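Local atomic coordinates of sulfonate ABC transporter, periplasmic sulfonate-binding protein SsuA (Methylobacillus flagellatus, PDB entry 3UIF), a protein that probably binds sulfonates in the periplasm and hands them to an ABC transporter for import into the cell. Residues W270-D275 with T312-L317; W231-E236 with E320-P325; A11-N16 with P58-G63; E62-G67 with G72-L77; P129-F134 with L143-F148. All coordinates share one frame; numbering follows the deposited sequence.

Interaction 1: W270-D275 with T312-L317; sequences WSPLYD and TALKEL
Leu314, on the last turns of helix 308-316, packs against Pro272 and Leu273 in the turn-rich loop that leads into helix 276-291, a joint between late elements of a periplasmic binding protein of the type II class. The two branches of Leu314 divide the work. Its CD1 meets CD2 of Leu273 at 3.9 Å, the two leucine side chains crossing at about a right angle, while its CD2 makes a looser approach, 4.5 Å from Pro272 CG. Leu314 CG sits beside the backbone N, anti to the carbonyl carbon (chi1 -60°), which sends both methyls off the helix toward the loop. The same leucine, with Pro272 and Leu273, also touches Trp323, so the small apolar patch is completed by the indole. The loop is shaped by local bonds. An inverse gamma turn is centred on Tyr274, whose OH bonds to Leu91 O. Asp275 follows as the N-cap of helix 276-291, with OD1 accepting from Leu278 N and OD2 from Asn326 N. Pro272 lies inside an ST turn, closed by a nearly straight bond of 3.3 Å from Leu273 N to Ser271 OG.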
# COMPACT_ATOMS: atom_id res chain seq x y z
N TRP A 270 9.27 4.54 3.74
CA TRP A 270 9.75 3.19 3.54
C TRP A 270 9.88 2.44 4.84
O TRP A 270 10.37 1.32 4.86
CB TRP A 270 11.10 3.25 2.82
CG TRP A 270 10.99 3.69 1.37
CD1 TRP A 270 11.10 4.98 0.86
CD2 TRP A 270 10.73 2.84 0.20
NE1 TRP A 270 10.93 5.00 -0.50
CE2 TRP A 270 10.70 3.75 -0.96
CE3 TRP A 270 10.52 1.47 -0.00
CZ2 TRP A 270 10.48 3.29 -2.26
CZ3 TRP A 270 10.30 1.03 -1.31
CH2 TRP A 270 10.28 1.91 -2.42
N SER A 271 9.42 3.05 5.93
CA SER A 271 9.61 2.51 7.26
C SER A 271 8.98 1.13 7.46
O SER A 271 7.84 0.90 7.10
CB SER A 271 9.10 3.49 8.32
OG SER A 271 9.18 2.93 9.61
N PRO A 272 9.75 0.20 8.04
CA PRO A 272 9.26 -1.15 8.34
C PRO A 272 8.83 -1.31 9.79
O PRO A 272 8.53 -2.41 10.24
CB PRO A 272 10.48 -2.01 8.06
CG PRO A 272 11.63 -1.12 8.43
CD PRO A 272 11.22 0.28 8.10
N LEU A 273 8.83 -0.21 10.53
CA LEU A 273 8.52 -0.24 11.96
C LEU A 273 7.07 -0.61 12.24
O LEU A 273 6.15 -0.16 11.54
CB LEU A 273 8.86 1.11 12.60
CG LEU A 273 10.34 1.51 12.49
CD1 LEU A 273 10.60 2.77 13.28
CD2 LEU A 273 11.25 0.38 12.97
N TYR A 274 6.89 -1.42 13.27
CA TYR A 274 5.58 -1.83 13.73
C TYR A 274 5.13 -0.84 14.79
O TYR A 274 4.80 -1.23 15.90
CB TYR A 274 5.61 -3.27 14.28
CG TYR A 274 5.77 -4.33 13.20
CD1 TYR A 274 7.01 -4.56 12.60
CD2 TYR A 274 4.67 -5.11 12.78
CE1 TYR A 274 7.16 -5.52 11.61
CE2 TYR A 274 4.80 -6.07 11.80
CZ TYR A 274 6.06 -6.27 11.22
OH TYR A 274 6.22 -7.22 10.23
N ASP A 275 5.12 0.43 14.43
CA ASP A 275 4.86 1.48 15.41
C ASP A 275 3.37 1.65 15.72
O ASP A 275 2.53 0.93 15.19
CB ASP A 275 5.56 2.81 15.02
CG ASP A 275 5.19 3.32 13.62
OD1 ASP A 275 4.12 2.95 13.06
OD2 ASP A 275 5.98 4.14 13.07
N THR A 312 14.94 -8.45 14.45
CA THR A 312 16.20 -9.19 14.27
C THR A 312 17.04 -8.55 13.16
O THR A 312 18.25 -8.30 13.34
CB THR A 312 15.97 -10.70 14.01
OG1 THR A 312 15.29 -11.28 15.13
CG2 THR A 312 17.28 -11.45 13.80
N ALA A 313 16.40 -8.23 12.04
CA ALA A 313 17.07 -7.66 10.87
C ALA A 313 17.73 -6.30 11.12
O ALA A 313 18.87 -6.10 10.69
CB ALA A 313 16.13 -7.59 9.68
N LEU A 314 17.04 -5.40 11.82
CA LEU A 314 17.55 -4.05 12.14
C LEU A 314 18.76 -4.08 13.07
O LEU A 314 19.70 -3.29 12.89
CB LEU A 314 16.46 -3.18 12.76
CG LEU A 314 15.15 -2.84 12.03
CD1 LEU A 314 14.27 -2.06 12.99
CD2 LEU A 314 15.33 -2.08 10.72
N LYS A 315 18.74 -4.97 14.05
CA LYS A 315 19.91 -5.23 14.90
C LYS A 315 21.06 -5.76 14.03
O LYS A 315 22.15 -5.24 14.06
CB LYS A 315 19.57 -6.22 16.04
CG LYS A 315 20.76 -6.66 16.91
CD LYS A 315 20.31 -7.52 18.09
CE LYS A 315 21.45 -8.24 18.82
NZ LYS A 315 21.76 -9.60 18.26
N GLU A 316 20.78 -6.79 13.23
CA GLU A 316 21.78 -7.42 12.36
C GLU A 316 22.40 -6.45 11.36
O GLU A 316 23.56 -6.58 11.01
CB GLU A 316 21.11 -8.55 11.59
CG GLU A 316 21.84 -9.88 11.55
CD GLU A 316 20.90 -11.03 11.20
OE1 GLU A 316 20.83 -11.99 12.00
OE2 GLU A 316 20.20 -10.96 10.14
N LEU A 317 21.62 -5.49 10.89
CA LEU A 317 22.07 -4.59 9.85
C LEU A 317 22.57 -3.27 10.39
O LEU A 317 23.01 -2.42 9.63
CB LEU A 317 20.95 -4.33 8.84
CG LEU A 317 20.51 -5.45 7.88
CD1 LEU A 317 19.45 -4.92 6.90
CD2 LEU A 317 21.68 -6.09 7.14

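Interaction 2: W231-E236 with E320-P325; sequences WVAQDE and EGFWTP
Phe322 reaches across to Ala233 and Gln234 from a loop that follows helix 308-316. Its CB points toward segment 231-236, and with CG anti to the backbone N (chi1 -179°), beside the carbonyl carbon, the ring extends toward Ala233. Just beyond CG, the CD1 atom hangs over the middle of the neighbouring Trp323 indole, 3.4 Å above its plane. Next along that side, CE1 meets the methyl of Ala233, with 3.9 Å between Phe322 CE1 and Ala233 CB, and the methyl lies at the ring edge, near its plane. At the tip, CZ comes to 4.4 Å from CG of Gln234, a looser and oblique approach. The contact fastens the chain's C-terminal part to helix 215-233, in the lobe of this type II binding-protein fold that also holds strand 6-17. Outside the two segments, the Phe322 ring takes a cation-pi contact from Arg267 and an edge-to-face contact from His230, and Gln234 NE2 bonds to the backbone O of that histidine. Trp323 shares the Ala233 methyl: its CZ2 lies 4.0 Å from Ala233 CB, which therefore touches both aromatic side chains at once. The indole turns with CG beside the backbone N (chi1 -73°), bringing the CZ2 side of its six-membered ring nearer to the helix than its CB. The indole nitrogen has its partner in a different part of the chain, Trp323 NE1 donating to Arg267 O, and Arg267 NH1 in turn reaches Phe322 O.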
# COMPACT_ATOMS: atom_id res chain seq x y z
N TRP A 231 18.56 0.80 0.96
CA TRP A 231 19.24 1.41 -0.16
C TRP A 231 18.37 2.46 -0.83
O TRP A 231 18.84 3.56 -1.16
CB TRP A 231 19.74 0.35 -1.15
CG TRP A 231 20.29 0.98 -2.40
CD1 TRP A 231 21.58 1.45 -2.63
CD2 TRP A 231 19.55 1.29 -3.62
NE1 TRP A 231 21.69 1.99 -3.88
CE2 TRP A 231 20.50 1.94 -4.53
CE3 TRP A 231 18.24 1.11 -4.04
CZ2 TRP A 231 20.14 2.36 -5.80
CZ3 TRP A 231 17.89 1.54 -5.32
CH2 TRP A 231 18.82 2.15 -6.18
N VAL A 232 17.09 2.15 -1.03
CA VAL A 232 16.19 3.07 -1.71
C VAL A 232 15.77 4.24 -0.81
O VAL A 232 15.41 5.30 -1.31
CB VAL A 232 14.92 2.35 -2.22
CG1 VAL A 232 13.92 2.12 -1.09
CG2 VAL A 232 14.27 3.12 -3.36
N ALA A 233 15.84 4.03 0.51
CA ALA A 233 15.31 5.00 1.48
C ALA A 233 16.24 6.20 1.70
O ALA A 233 15.83 7.21 2.27
CB ALA A 233 14.98 4.31 2.79
N GLN A 234 17.49 6.09 1.24
CA GLN A 234 18.42 7.20 1.26
C GLN A 234 18.02 8.20 0.15
O GLN A 234 17.55 7.78 -0.91
CB GLN A 234 19.84 6.68 1.05
CG GLN A 234 20.25 5.57 2.03
CD GLN A 234 21.64 5.00 1.75
OE1 GLN A 234 22.62 5.73 1.62
NE2 GLN A 234 21.72 3.67 1.67
N ASP A 235 18.19 9.49 0.41
CA ASP A 235 17.75 10.55 -0.52
C ASP A 235 18.44 10.49 -1.87
O ASP A 235 17.83 10.80 -2.89
CB ASP A 235 17.99 11.95 0.04
CG ASP A 235 17.57 12.09 1.49
OD1 ASP A 235 16.36 11.92 1.78
OD2 ASP A 235 18.46 12.38 2.33
N GLU A 236 19.72 10.12 -1.89
CA GLU A 236 20.46 10.05 -3.15
C GLU A 236 19.84 9.05 -4.15
O GLU A 236 20.15 9.08 -5.34
CB GLU A 236 21.93 9.72 -2.90
CG GLU A 236 22.22 8.24 -2.63
CD GLU A 236 23.70 7.97 -2.45
OE1 GLU A 236 24.20 6.92 -2.91
OE2 GLU A 236 24.38 8.83 -1.84
N GLU A 320 19.02 0.18 13.67
CA GLU A 320 18.06 0.38 14.77
C GLU A 320 17.61 1.83 14.89
O GLU A 320 16.48 2.07 15.30
CB GLU A 320 18.60 -0.14 16.11
CG GLU A 320 18.77 -1.66 16.19
CD GLU A 320 17.67 -2.36 16.97
OE1 GLU A 320 16.53 -2.45 16.47
OE2 GLU A 320 17.97 -2.85 18.09
N GLY A 321 18.47 2.77 14.50
CA GLY A 321 18.11 4.19 14.54
C GLY A 321 17.88 4.88 13.20
O GLY A 321 17.84 6.11 13.12
N PHE A 322 17.73 4.11 12.13
CA PHE A 322 17.64 4.66 10.78
C PHE A 322 16.21 5.18 10.48
O PHE A 322 16.06 6.21 9.83
CB PHE A 322 18.14 3.63 9.75
CG PHE A 322 18.09 4.12 8.33
CD1 PHE A 322 16.99 3.81 7.50
CD2 PHE A 322 19.12 4.91 7.82
CE1 PHE A 322 16.94 4.29 6.21
CE2 PHE A 322 19.07 5.38 6.52
CZ PHE A 322 17.98 5.07 5.71
N TRP A 323 15.19 4.47 10.97
CA TRP A 323 13.80 4.94 10.99
C TRP A 323 13.38 5.38 12.38
O TRP A 323 14.03 5.03 13.37
CB TRP A 323 12.88 3.84 10.47
CG TRP A 323 12.99 3.63 8.98
CD1 TRP A 323 12.47 4.43 7.97
CD2 TRP A 323 13.72 2.56 8.28
NE1 TRP A 323 12.79 3.94 6.74
CE2 TRP A 323 13.54 2.82 6.85
CE3 TRP A 323 14.47 1.45 8.67
CZ2 TRP A 323 14.08 1.99 5.87
CZ3 TRP A 323 15.01 0.63 7.69
CH2 TRP A 323 14.82 0.89 6.32
N THR A 324 12.32 6.18 12.48
CA THR A 324 11.79 6.62 13.79
C THR A 324 10.33 6.19 13.93
O THR A 324 9.58 6.37 13.00
CB THR A 324 11.84 8.15 13.98
OG1 THR A 324 10.94 8.80 13.06
CG2 THR A 324 13.25 8.70 13.81
N PRO A 325 9.92 5.65 15.10
CA PRO A 325 8.53 5.21 15.28
C PRO A 325 7.57 6.40 15.36
O PRO A 325 7.92 7.42 15.94
CB PRO A 325 8.57 4.46 16.62
CG PRO A 325 9.68 5.07 17.37
CD PRO A 325 10.70 5.49 16.36

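Interaction 3: A11-N16 with P58-G63; sequences ASVATN and PVINEG
Strand segment 11-16 and helix segment 58-63 run nearly antiparallel, at 163° between their axes and 9.3 Å apart at closest approach, with Ala11 opposite Ile60. The helix belongs to a beta-alpha-beta crossover from strand 44-51 to strand 71-75 and covers strand 6-17, which lies between those two in the sheet. Ile60 carries the contact. Its CG1 is 3.8 Å from Ala11 CB, and CG2 and CD1 are each 4.1 Å from the same methyl, so the isoleucine straddles it. CG1 stands beside the backbone N (chi1 -55°) and the chain then extends, sending CD1 along the strand to within 4.1 Å of Ser12 O and 4.3 Å of Val13 CG2. Ala51 and Tyr74, on the flanking strands, also touch Ile60. An alanine in place of Ile60 would remove CG1, CG2 and CD1 and is likely to open a gap over Ala11 and leave Val13 CG2 without its partner on the helix. Polar groups of the strand backbone are engaged within the sheet, Ala11 with Phe71 and Ile73, and Ser12 with Val49 and Ala51. What joins helix to strand is thus aliphatic carbon against aliphatic carbon, a contact of shape that sets no polar direction.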
# COMPACT_ATOMS: atom_id res chain seq x y z
N ALA A 11 4.75 -13.92 -4.31
CA ALA A 11 3.79 -13.23 -5.16
C ALA A 11 3.94 -11.71 -5.11
O ALA A 11 4.34 -11.15 -4.09
CB ALA A 11 2.37 -13.62 -4.78
N SER A 12 3.63 -11.06 -6.22
CA SER A 12 3.47 -9.61 -6.26
C SER A 12 2.35 -9.24 -7.23
O SER A 12 1.97 -10.03 -8.11
CB SER A 12 4.76 -8.97 -6.72
OG SER A 12 4.95 -9.22 -8.10
N VAL A 13 1.83 -8.02 -7.09
CA VAL A 13 0.88 -7.49 -8.06
C VAL A 13 1.69 -6.92 -9.21
O VAL A 13 2.61 -6.14 -8.98
CB VAL A 13 -0.04 -6.41 -7.45
CG1 VAL A 13 -0.98 -5.85 -8.51
CG2 VAL A 13 -0.84 -6.98 -6.29
N ALA A 14 1.35 -7.31 -10.44
CA ALA A 14 2.13 -6.96 -11.63
C ALA A 14 1.28 -6.42 -12.78
O ALA A 14 0.13 -6.81 -12.94
CB ALA A 14 2.95 -8.16 -12.09
N THR A 15 1.87 -5.54 -13.58
CA THR A 15 1.17 -4.89 -14.69
C THR A 15 2.15 -4.68 -15.84
O THR A 15 3.23 -4.10 -15.64
CB THR A 15 0.58 -3.51 -14.28
OG1 THR A 15 -0.02 -3.58 -12.98
CG2 THR A 15 -0.46 -3.03 -15.30
N ASN A 16 1.79 -5.13 -17.05
CA ASN A 16 2.57 -4.77 -18.24
C ASN A 16 2.17 -3.43 -18.85
O ASN A 16 1.02 -3.24 -19.27
CB ASN A 16 2.53 -5.87 -19.29
CG ASN A 16 2.93 -7.22 -18.73
OD1 ASN A 16 3.56 -7.31 -17.66
ND2 ASN A 16 2.55 -8.28 -19.43
N PRO A 58 -8.05 -14.98 -6.75
CA PRO A 58 -7.90 -16.34 -7.30
C PRO A 58 -6.45 -16.80 -7.59
O PRO A 58 -6.23 -17.98 -7.90
CB PRO A 58 -8.71 -16.30 -8.60
CG PRO A 58 -8.76 -14.87 -8.97
CD PRO A 58 -8.77 -14.10 -7.69
N VAL A 59 -5.49 -15.88 -7.48
CA VAL A 59 -4.07 -16.22 -7.57
C VAL A 59 -3.35 -16.02 -6.22
O VAL A 59 -2.81 -16.97 -5.68
CB VAL A 59 -3.36 -15.48 -8.74
CG1 VAL A 59 -1.86 -15.68 -8.72
CG2 VAL A 59 -3.91 -15.97 -10.08
N ILE A 60 -3.34 -14.81 -5.67
CA ILE A 60 -2.57 -14.60 -4.43
C ILE A 60 -3.26 -15.16 -3.19
O ILE A 60 -2.77 -16.13 -2.63
CB ILE A 60 -2.07 -13.15 -4.20
CG1 ILE A 60 -1.25 -12.66 -5.40
CG2 ILE A 60 -1.23 -13.10 -2.94
CD1 ILE A 60 -0.84 -11.19 -5.35
N ASN A 61 -4.37 -14.57 -2.76
CA ASN A 61 -5.11 -15.11 -1.61
C ASN A 61 -5.34 -16.61 -1.71
O ASN A 61 -5.21 -17.33 -0.72
CB ASN A 61 -6.43 -14.38 -1.40
CG ASN A 61 -6.25 -13.00 -0.81
OD1 ASN A 61 -5.14 -12.59 -0.52
ND2 ASN A 61 -7.35 -12.28 -0.63
N GLU A 62 -5.66 -17.08 -2.91
CA GLU A 62 -5.88 -18.50 -3.20
C GLU A 62 -4.63 -19.38 -3.09
O GLU A 62 -4.68 -20.49 -2.54
CB GLU A 62 -6.54 -18.67 -4.57
CG GLU A 62 -6.61 -20.10 -5.09
CD GLU A 62 -7.29 -21.04 -4.11
OE1 GLU A 62 -8.10 -20.54 -3.30
OE2 GLU A 62 -7.01 -22.27 -4.17
N GLY A 63 -3.50 -18.87 -3.62
CA GLY A 63 -2.20 -19.53 -3.51
C GLY A 63 -1.76 -19.67 -2.06
O GLY A 63 -1.23 -20.71 -1.65

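Interaction 4: E62-G67 with G72-L77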
# COMPACT_ATOMS: atom_id res chain seq x y z
N GLU A 62 -5.66 -17.08 -2.91
CA GLU A 62 -5.88 -18.50 -3.20
C GLU A 62 -4.63 -19.38 -3.09
O GLU A 62 -4.68 -20.49 -2.54
CB GLU A 62 -6.54 -18.67 -4.57
CG GLU A 62 -6.61 -20.10 -5.09
CD GLU A 62 -7.29 -21.04 -4.11
OE1 GLU A 62 -8.10 -20.54 -3.30
OE2 GLU A 62 -7.01 -22.27 -4.17
N GLY A 63 -3.50 -18.87 -3.62
CA GLY A 63 -2.20 -19.53 -3.51
C GLY A 63 -1.76 -19.67 -2.06
O GLY A 63 -1.23 -20.71 -1.65
N PHE A 64 -2.00 -18.61 -1.29
CA PHE A 64 -1.84 -18.66 0.15
C PHE A 64 -2.72 -19.75 0.78
O PHE A 64 -2.24 -20.59 1.55
CB PHE A 64 -2.13 -17.31 0.78
CG PHE A 64 -0.97 -16.36 0.77
CD1 PHE A 64 0.31 -16.77 1.16
CD2 PHE A 64 -1.15 -15.01 0.43
CE1 PHE A 64 1.37 -15.89 1.19
CE2 PHE A 64 -0.09 -14.12 0.46
CZ PHE A 64 1.17 -14.56 0.84
N ALA A 65 -4.01 -19.75 0.42
CA ALA A 65 -4.98 -20.69 0.97
C ALA A 65 -4.63 -22.16 0.71
O ALA A 65 -4.82 -23.01 1.58
CB ALA A 65 -6.37 -20.38 0.43
N SER A 66 -4.14 -22.46 -0.49
CA SER A 66 -3.79 -23.84 -0.89
C SER A 66 -2.33 -24.19 -0.56
O SER A 66 -1.86 -25.28 -0.86
CB SER A 66 -4.05 -24.03 -2.38
OG SER A 66 -3.32 -23.10 -3.14
N GLY A 67 -1.62 -23.25 0.07
CA GLY A 67 -0.20 -23.42 0.38
C GLY A 67 0.72 -23.46 -0.83
O GLY A 67 1.83 -23.97 -0.73
N GLY A 72 4.12 -12.98 -0.09
CA GLY A 72 3.39 -12.11 -0.98
C GLY A 72 3.64 -10.65 -0.67
O GLY A 72 3.44 -10.21 0.45
N ILE A 73 4.08 -9.91 -1.67
CA ILE A 73 4.29 -8.50 -1.51
C ILE A 73 3.15 -7.72 -2.14
O ILE A 73 3.12 -7.50 -3.35
CB ILE A 73 5.65 -8.04 -2.07
CG1 ILE A 73 6.78 -8.88 -1.45
CG2 ILE A 73 5.83 -6.56 -1.76
CD1 ILE A 73 8.12 -8.80 -2.17
N TYR A 74 2.21 -7.31 -1.30
CA TYR A 74 1.05 -6.58 -1.78
C TYR A 74 0.43 -5.78 -0.65
O TYR A 74 1.02 -5.68 0.43
CB TYR A 74 0.07 -7.51 -2.53
CG TYR A 74 -0.66 -8.57 -1.73
CD1 TYR A 74 -1.89 -9.07 -2.19
CD2 TYR A 74 -0.17 -9.09 -0.53
CE1 TYR A 74 -2.59 -10.05 -1.50
CE2 TYR A 74 -0.87 -10.06 0.17
CZ TYR A 74 -2.08 -10.54 -0.32
OH TYR A 74 -2.79 -11.51 0.36
N GLY A 75 -0.73 -5.18 -0.89
CA GLY A 75 -1.37 -4.27 0.07
C GLY A 75 -1.99 -4.99 1.25
O GLY A 75 -2.01 -6.21 1.30
N ASP A 76 -2.52 -4.24 2.20
CA ASP A 76 -3.12 -4.84 3.39
C ASP A 76 -4.57 -5.26 3.20
O ASP A 76 -5.10 -6.04 3.99
CB ASP A 76 -3.04 -3.90 4.59
CG ASP A 76 -3.60 -2.51 4.29
OD1 ASP A 76 -3.80 -1.74 5.26
OD2 ASP A 76 -3.83 -2.16 3.09
N LEU A 77 -5.23 -4.73 2.19
CA LEU A 77 -6.65 -5.06 2.07
C LEU A 77 -6.91 -6.57 1.78
O LEU A 77 -7.60 -7.22 2.57
CB LEU A 77 -7.40 -4.11 1.13
CG LEU A 77 -8.93 -4.16 1.33
CD1 LEU A 77 -9.35 -3.87 2.77
CD2 LEU A 77 -9.64 -3.24 0.35
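Aromatic packing of Phe64 against Gly72 and Tyr74 closes the tight return from helix 56-65 into strand 71-75, the second half of a beta-alpha-beta crossover. The phenyl ring comes edge first. Phe64 CZ lies 3.5 Å from Gly72 N, near the plane of the ring, and CE2 of Phe64 lies 3.8 Å from Tyr74 OH, also at the ring edge. The phenyl edge thus lies against the backbone of Gly72, Phe64 CZ also being 3.8 Å from Gly72 CA. Beside this, Phe64 CE2 and Tyr74 CE2 approach to 4.1 Å as the two side chains slide past each other in opposite directions. Tyr74 CG stands between its backbone N and carbonyl carbon (chi1 68°), and the phenol reaches back toward the helix, where its OH donates to Asn61 OD1. Its ring also meets Trp205 of the neighbouring strand 202-207, with planes about perpendicular. The turn between the elements starts with a Schellman motif: Gly67, at positive phi, sends its N to Phe64 O. In the same last turn Glu62 O accepts twice, from Ser66 N at 2.9 Å and from Ser66 OG at 3.0 Å, the donors arriving from opposite faces of the carbonyl plane. The phenyl edge fills the interior between helix and strand, while the tyrosine OH beside it is not left to the apolar ring but is satisfied by Asn61, which ties the strand to the helix by a polar bond as well.

Interaction 5: P129-F134 with L143-F148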
# COMPACT_ATOMS: atom_id res chain seq x y z
N PRO A 129 -8.84 0.36 -0.84
CA PRO A 129 -8.21 0.81 0.41
C PRO A 129 -8.44 2.30 0.68
O PRO A 129 -8.75 2.66 1.82
CB PRO A 129 -6.74 0.51 0.18
CG PRO A 129 -6.72 -0.61 -0.80
CD PRO A 129 -7.91 -0.40 -1.69
N TRP A 130 -8.38 3.15 -0.33
CA TRP A 130 -8.52 4.57 -0.08
C TRP A 130 -9.88 4.99 0.41
O TRP A 130 -10.07 6.15 0.81
CB TRP A 130 -8.08 5.41 -1.27
CG TRP A 130 -8.69 5.03 -2.58
CD1 TRP A 130 -9.80 5.59 -3.19
CD2 TRP A 130 -8.20 4.01 -3.51
NE1 TRP A 130 -10.03 5.00 -4.41
CE2 TRP A 130 -9.11 4.04 -4.66
CE3 TRP A 130 -7.15 3.10 -3.51
CZ2 TRP A 130 -8.96 3.19 -5.74
CZ3 TRP A 130 -7.00 2.25 -4.61
CH2 TRP A 130 -7.88 2.29 -5.70
N GLU A 131 -10.84 4.07 0.39
CA GLU A 131 -12.17 4.35 0.94
C GLU A 131 -12.09 4.57 2.45
O GLU A 131 -12.85 5.35 3.02
CB GLU A 131 -13.16 3.22 0.62
CG GLU A 131 -14.60 3.57 1.01
CD GLU A 131 -15.61 2.47 0.72
OE1 GLU A 131 -15.31 1.27 0.95
OE2 GLU A 131 -16.73 2.81 0.28
N LEU A 132 -11.14 3.90 3.08
CA LEU A 132 -10.86 4.08 4.51
C LEU A 132 -10.45 5.52 4.83
O LEU A 132 -10.97 6.12 5.76
CB LEU A 132 -9.81 3.07 4.97
CG LEU A 132 -9.30 3.24 6.39
CD1 LEU A 132 -10.41 3.14 7.43
CD2 LEU A 132 -8.19 2.24 6.66
N ALA A 133 -9.52 6.05 4.05
CA ALA A 133 -9.12 7.45 4.18
C ALA A 133 -10.30 8.39 3.98
O ALA A 133 -10.43 9.40 4.68
CB ALA A 133 -8.00 7.79 3.21
N PHE A 134 -11.18 8.06 3.04
CA PHE A 134 -12.34 8.88 2.80
C PHE A 134 -13.26 8.84 4.03
O PHE A 134 -13.70 9.89 4.53
CB PHE A 134 -13.08 8.40 1.55
CG PHE A 134 -14.26 9.25 1.18
CD1 PHE A 134 -14.09 10.53 0.63
CD2 PHE A 134 -15.56 8.78 1.38
CE1 PHE A 134 -15.17 11.31 0.28
CE2 PHE A 134 -16.66 9.57 1.03
CZ PHE A 134 -16.46 10.83 0.48
N LEU A 143 -19.22 13.84 9.53
CA LEU A 143 -20.11 13.54 8.41
C LEU A 143 -20.13 12.05 8.16
O LEU A 143 -19.31 11.31 8.72
CB LEU A 143 -19.61 14.24 7.15
CG LEU A 143 -19.34 15.74 7.20
CD1 LEU A 143 -18.66 16.16 5.91
CD2 LEU A 143 -20.64 16.52 7.42
N THR A 144 -21.06 11.62 7.31
CA THR A 144 -21.19 10.22 6.90
C THR A 144 -21.42 10.12 5.38
O THR A 144 -21.61 11.15 4.70
CB THR A 144 -22.34 9.52 7.68
OG1 THR A 144 -22.92 8.46 6.89
CG2 THR A 144 -23.46 10.51 8.03
N PHE A 145 -21.40 8.89 4.85
CA PHE A 145 -21.84 8.60 3.48
C PHE A 145 -23.24 9.12 3.16
O PHE A 145 -23.49 9.57 2.04
CB PHE A 145 -21.77 7.10 3.21
CG PHE A 145 -20.37 6.58 3.18
CD1 PHE A 145 -19.73 6.22 4.37
CD2 PHE A 145 -19.66 6.53 1.98
CE1 PHE A 145 -18.41 5.78 4.34
CE2 PHE A 145 -18.34 6.09 1.96
CZ PHE A 145 -17.72 5.72 3.14
N LYS A 146 -24.12 9.07 4.16
CA LYS A 146 -25.48 9.62 4.04
C LYS A 146 -25.53 11.02 3.41
O LYS A 146 -26.49 11.36 2.73
CB LYS A 146 -26.16 9.66 5.41
CG LYS A 146 -26.42 8.30 6.04
CD LYS A 146 -26.87 7.29 4.99
CE LYS A 146 -27.32 5.97 5.63
NZ LYS A 146 -27.76 5.00 4.58
N ASP A 147 -24.49 11.81 3.65
CA ASP A 147 -24.46 13.21 3.24
C ASP A 147 -23.96 13.46 1.83
O ASP A 147 -23.78 14.61 1.42
CB ASP A 147 -23.60 14.02 4.20
CG ASP A 147 -24.12 13.96 5.60
OD1 ASP A 147 -25.19 13.35 5.80
OD2 ASP A 147 -23.45 14.53 6.49
N PHE A 148 -23.72 12.39 1.09
CA PHE A 148 -23.27 12.54 -0.27
C PHE A 148 -23.94 11.52 -1.17
O PHE A 148 -24.34 10.44 -0.72
CB PHE A 148 -21.75 12.37 -0.33
CG PHE A 148 -21.01 13.21 0.69
CD1 PHE A 148 -20.63 14.52 0.39
CD2 PHE A 148 -20.70 12.69 1.94
CE1 PHE A 148 -19.95 15.29 1.32
CE2 PHE A 148 -20.03 13.46 2.88
CZ PHE A 148 -19.65 14.76 2.57
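The Phe134 ring turns its edge toward the face of Phe145 in an offset edge-to-face pair, centroids 5.8 Å apart and planes at 60°. Closest are Phe134 CD2 and Phe145 CE2 at 3.9 Å, the latter atom lying in the plane of the Phe134 ring. Another edge-to-face partner of Phe134 is Phe171. Glu131 comes to the Phe145 ring from one helical turn before Phe134: its extended chain, CG anti to the backbone N (chi1 -172°), brings OE2 to 4.0 Å from Phe145 CE2, with the carboxylate plane nearly perpendicular to the ring. OE1 of this glutamate is gripped by Tyr288 OH and Gly127 N, while OE2 has a long, weak ion pair with Arg126. Replacing Phe145 by an alanine would take away the ring and is likely to leave the Phe134 edge without its partner here and a gap beside the Glu131 carboxylate. The loop holding Phe145 is set by an ST turn, Lys146 N to Thr144 OG1 at 3.0 Å. Phe134 also touches Leu124 and Ile150, on the two strands that the helix connects: a beta-alpha-beta crossover, from strand 121-124 through helix 130-140 to the adjacent parallel strand 149-151.

In the fold
Interactions 3 and 4 form one unit: centres 7 Å apart, they share helix 56-65 and adjoining strands, joined by a probable backbone hydrogen bond, Ala11 O to Ile73 N (2.7 Å), and by Ile60 CG2 packed 3.6 Å from Tyr74 CE1. Interactions 1 and 2 are continuous, with Pro272 CD 3.4 Å from Trp323 CD2, and interaction 1 nests within the chain loop closed by interaction 2. Interaction 5 belongs to the other sheet, about 33 Å between centres from interactions 1 and 2, and touches interaction 4 through Leu77 CD2 and Pro129 N (3.9 Å). Type II binding proteins hold ligand between two lobes; interactions 1 to 4 lie in one, interaction 5 in the other.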